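Local coordinates for protein mannan endo-1,4-beta-mannosidase (Mytilus edulis, PDB 2C0H) that hydrolyses internal beta-1,4-mannosidic linkages in mannans, cutting mannohexaose, mannopentaose and mannotetraose into shorter oligosaccharides, at residues R123-M128 with H194-Q199. The protein carries 3 engineered substitutions. Numbering follows the deposited sequence.
Sequences RLNGLM and HLYSAQ
A Met-aromatic contact between Met-128, on helix 121-129, and Tyr-196, in the loop that leads into helix 198-215, ties two peripheral elements of this family 5 TIM barrel together. The tyrosine ring reaches toward the first helix and meets it in two ways, over a face and at its phenol end. Met-128 CG sits almost directly above the middle of the ring, 3.4 Å from the centroid of Tyr-196, a CH-pi contact. The methionine CG is anti to its own backbone N (chi1 -179°), and the bend at chi2 leaves Met-128 SD above the same face but farther out, 4.6 Å from the Tyr-196 centroid. The opposite face rests on Leu-195 CB, which lies over its centre, so the ring is sandwiched between two aliphatic groups. At the ring edge Asn-125 ND2 donates a nearly straight hydrogen bond to Tyr-196 OH, 2.7 Å long with an N-H...O angle of 164°. The hydroxyl lies close to the amide plane of Asn-125, while amide and ring planes are turned 29° apart. Tyr-196 OH is also hydrogen-bonded to His-121 NE2, so two side chains of one helix grip a single oxygen. A leucine at Tyr-196 would probably leave Asn-125 and His-121 without their shared oxygen and Met-128 without an aromatic face to lie against. Beyond the ring, Ser-197 N-caps helix 198-215, and its backbone N bonds to Glu-200 OE1, as in a capping box. The Met-128 carbonyl accepts a hydrogen bond from Arg-203 on that helix, while Phe-204 packs against Met-128, Leu-124 and Leu-127; the two leucines also reach Trp-112 on barrel strand 106-113.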
ATOM      1  N   ARG A 123     -18.047   5.008   9.160  1.00 14.98           N
ATOM      2  CA  ARG A 123     -17.314   6.224   8.738  1.00 15.37           C
ATOM      3  C   ARG A 123     -16.698   5.993   7.359  1.00 15.32           C
ATOM      4  O   ARG A 123     -16.884   6.792   6.432  1.00 15.24           O
ATOM      5  CB  ARG A 123     -16.250   6.646   9.768  1.00 15.49           C
ATOM      6  CG  ARG A 123     -16.838   7.176  11.085  1.00 16.85           C
ATOM      7  CD  ARG A 123     -15.781   7.425  12.164  1.00 17.41           C
ATOM      8  NE  ARG A 123     -16.433   7.716  13.441  1.00 20.04           N
ATOM      9  CZ  ARG A 123     -15.845   7.737  14.635  1.00 21.98           C
ATOM     10  NH1 ARG A 123     -14.550   7.488  14.784  1.00 22.79           N
ATOM     11  NH2 ARG A 123     -16.576   8.010  15.704  1.00 24.43           N
ATOM     12  N   LEU A 124     -15.955   4.907   7.203  1.00 14.83           N
ATOM     13  CA  LEU A 124     -15.391   4.564   5.904  1.00 14.58           C
ATOM     14  C   LEU A 124     -16.477   4.251   4.868  1.00 14.58           C
ATOM     15  O   LEU A 124     -16.375   4.637   3.707  1.00 15.15           O
ATOM     16  CB  LEU A 124     -14.413   3.380   6.055  1.00 14.22           C
ATOM     17  CG  LEU A 124     -13.805   2.793   4.787  1.00 15.04           C
ATOM     18  CD1 LEU A 124     -13.040   3.808   3.971  1.00 16.08           C
ATOM     19  CD2 LEU A 124     -12.875   1.650   5.173  1.00 15.44           C
ATOM     20  N   ASN A 125     -17.528   3.546   5.281  1.00 14.64           N
ATOM     21  CA  ASN A 125     -18.638   3.194   4.401  1.00 14.01           C
ATOM     22  C   ASN A 125     -19.224   4.397   3.673  1.00 14.22           C
ATOM     23  O   ASN A 125     -19.486   4.339   2.472  1.00 14.17           O
ATOM     24  CB  ASN A 125     -19.747   2.482   5.176  1.00 14.98           C
ATOM     25  CG  ASN A 125     -20.916   2.120   4.291  1.00 15.69           C
ATOM     26  OD1 ASN A 125     -21.959   2.774   4.323  1.00 19.95           O
ATOM     27  ND2 ASN A 125     -20.744   1.110   3.467  1.00 17.51           N
ATOM     28  N   GLY A 126     -19.442   5.469   4.416  1.00 14.41           N
ATOM     29  CA  GLY A 126     -19.963   6.694   3.825  1.00 14.09           C
ATOM     30  C   GLY A 126     -19.100   7.223   2.706  1.00 14.64           C
ATOM     31  O   GLY A 126     -19.605   7.693   1.684  1.00 14.61           O
ATOM     32  N   LEU A 127     -17.787   7.188   2.904  1.00 13.91           N
ATOM     33  CA  LEU A 127     -16.840   7.686   1.894  1.00 14.55           C
ATOM     34  C   LEU A 127     -16.836   6.769   0.655  1.00 14.97           C
ATOM     35  O   LEU A 127     -16.598   7.205  -0.466  1.00 15.96           O
ATOM     36  CB  LEU A 127     -15.424   7.781   2.491  1.00 14.19           C
ATOM     37  CG  LEU A 127     -15.212   8.596   3.772  1.00 14.48           C
ATOM     38  CD1 LEU A 127     -13.739   8.642   4.176  1.00 15.25           C
ATOM     39  CD2 LEU A 127     -15.741  10.007   3.621  1.00 15.18           C
ATOM     40  N   MET A 128     -17.101   5.487   0.853  1.00 15.66           N
ATOM     41  CA  MET A 128     -17.159   4.532  -0.249  1.00 16.40           C
ATOM     42  C   MET A 128     -18.427   4.650  -1.109  1.00 16.66           C
ATOM     43  O   MET A 128     -18.369   4.510  -2.332  1.00 17.30           O
ATOM     44  CB  MET A 128     -17.006   3.107   0.311  1.00 16.64           C
ATOM     45  CG  MET A 128     -17.028   1.994  -0.720  1.00 18.33           C
ATOM     46  SD  MET A 128     -15.621   1.996  -1.822  1.00 22.58           S
ATOM     47  CE  MET A 128     -14.355   1.390  -0.716  1.00 22.93           C
ATOM     48  N   HIS A 194     -20.085  -8.778   1.723  1.00 16.60           N
ATOM     49  CA  HIS A 194     -20.315  -8.541   0.295  1.00 16.56           C
ATOM     50  C   HIS A 194     -20.923  -7.141   0.163  1.00 16.66           C
ATOM     51  O   HIS A 194     -22.132  -7.001  -0.085  1.00 16.93           O
ATOM     52  CB  HIS A 194     -21.248  -9.605  -0.299  1.00 16.98           C
ATOM     53  CG  HIS A 194     -20.651 -10.982  -0.352  1.00 16.17           C
ATOM     54  ND1 HIS A 194     -21.236 -12.029  -1.033  1.00 17.73           N
ATOM     55  CD2 HIS A 194     -19.503 -11.473   0.175  1.00 16.80           C
ATOM     56  CE1 HIS A 194     -20.486 -13.113  -0.902  1.00 18.15           C
ATOM     57  NE2 HIS A 194     -19.429 -12.801  -0.174  1.00 17.80           N
ATOM     58  N   LEU A 195     -20.086  -6.114   0.319  1.00 16.47           N
ATOM     59  CA  LEU A 195     -20.563  -4.735   0.526  1.00 16.40           C
ATOM     60  C   LEU A 195     -20.541  -3.856  -0.714  1.00 16.42           C
ATOM     61  O   LEU A 195     -21.495  -3.120  -0.952  1.00 17.36           O
ATOM     62  CB  LEU A 195     -19.756  -4.032   1.615  1.00 16.82           C
ATOM     63  CG  LEU A 195     -19.616  -4.770   2.948  1.00 18.55           C
ATOM     64  CD1 LEU A 195     -18.860  -3.898   3.937  1.00 19.71           C
ATOM     65  CD2 LEU A 195     -20.968  -5.162   3.471  1.00 21.27           C
ATOM     66  N   TYR A 196     -19.453  -3.918  -1.476  1.00 15.53           N
ATOM     67  CA  TYR A 196     -19.180  -2.938  -2.534  1.00 15.16           C
ATOM     68  C   TYR A 196     -18.976  -3.599  -3.884  1.00 15.64           C
ATOM     69  O   TYR A 196     -18.368  -4.659  -3.986  1.00 15.35           O
ATOM     70  CB  TYR A 196     -17.950  -2.086  -2.180  1.00 15.29           C
ATOM     71  CG  TYR A 196     -18.030  -1.510  -0.784  1.00 14.05           C
ATOM     72  CD1 TYR A 196     -19.107  -0.711  -0.401  1.00 14.66           C
ATOM     73  CD2 TYR A 196     -17.072  -1.790   0.167  1.00 15.39           C
ATOM     74  CE1 TYR A 196     -19.212  -0.200   0.882  1.00 15.28           C
ATOM     75  CE2 TYR A 196     -17.169  -1.293   1.451  1.00 14.84           C
ATOM     76  CZ  TYR A 196     -18.243  -0.490   1.810  1.00 14.72           C
ATOM     77  OH  TYR A 196     -18.344   0.003   3.089  1.00 16.83           O
ATOM     78  N   SER A 197     -19.497  -2.975  -4.936  1.00 14.73           N
ATOM     79  CA  SER A 197     -19.245  -3.467  -6.276  1.00 14.96           C
ATOM     80  C   SER A 197     -17.821  -3.133  -6.713  1.00 14.61           C
ATOM     81  O   SER A 197     -17.186  -2.248  -6.151  1.00 14.39           O
ATOM     82  CB  SER A 197     -20.228  -2.849  -7.263  1.00 14.92           C
ATOM     83  OG  SER A 197     -20.060  -1.451  -7.345  1.00 16.85           O
ATOM     84  N   ALA A 198     -17.334  -3.840  -7.726  1.00 15.27           N
ATOM     85  CA  ALA A 198     -16.038  -3.519  -8.318  1.00 15.15           C
ATOM     86  C   ALA A 198     -15.976  -2.064  -8.769  1.00 14.94           C
ATOM     87  O   ALA A 198     -14.966  -1.399  -8.568  1.00 15.00           O
ATOM     88  CB  ALA A 198     -15.732  -4.443  -9.484  1.00 15.54           C
ATOM     89  N   GLN A 199     -17.060  -1.561  -9.358  1.00 15.37           N
ATOM     90  CA  GLN A 199     -17.093  -0.158  -9.774  1.00 15.31           C
ATOM     91  C   GLN A 199     -16.980   0.844  -8.595  1.00 14.97           C
ATOM     92  O   GLN A 199     -16.333   1.889  -8.712  1.00 14.37           O
ATOM     93  CB  GLN A 199     -18.334   0.121 -10.620  1.00 15.69           C
ATOM     94  CG  GLN A 199     -18.373   1.554 -11.180  1.00 17.72           C
ATOM     95  CD  GLN A 199     -19.110   2.549 -10.289  1.00 22.95           C
ATOM     96  OE1 GLN A 199     -20.055   2.192  -9.576  1.00 27.88           O
ATOM     97  NE2 GLN A 199     -18.700   3.818 -10.353  1.00 23.96           N
TER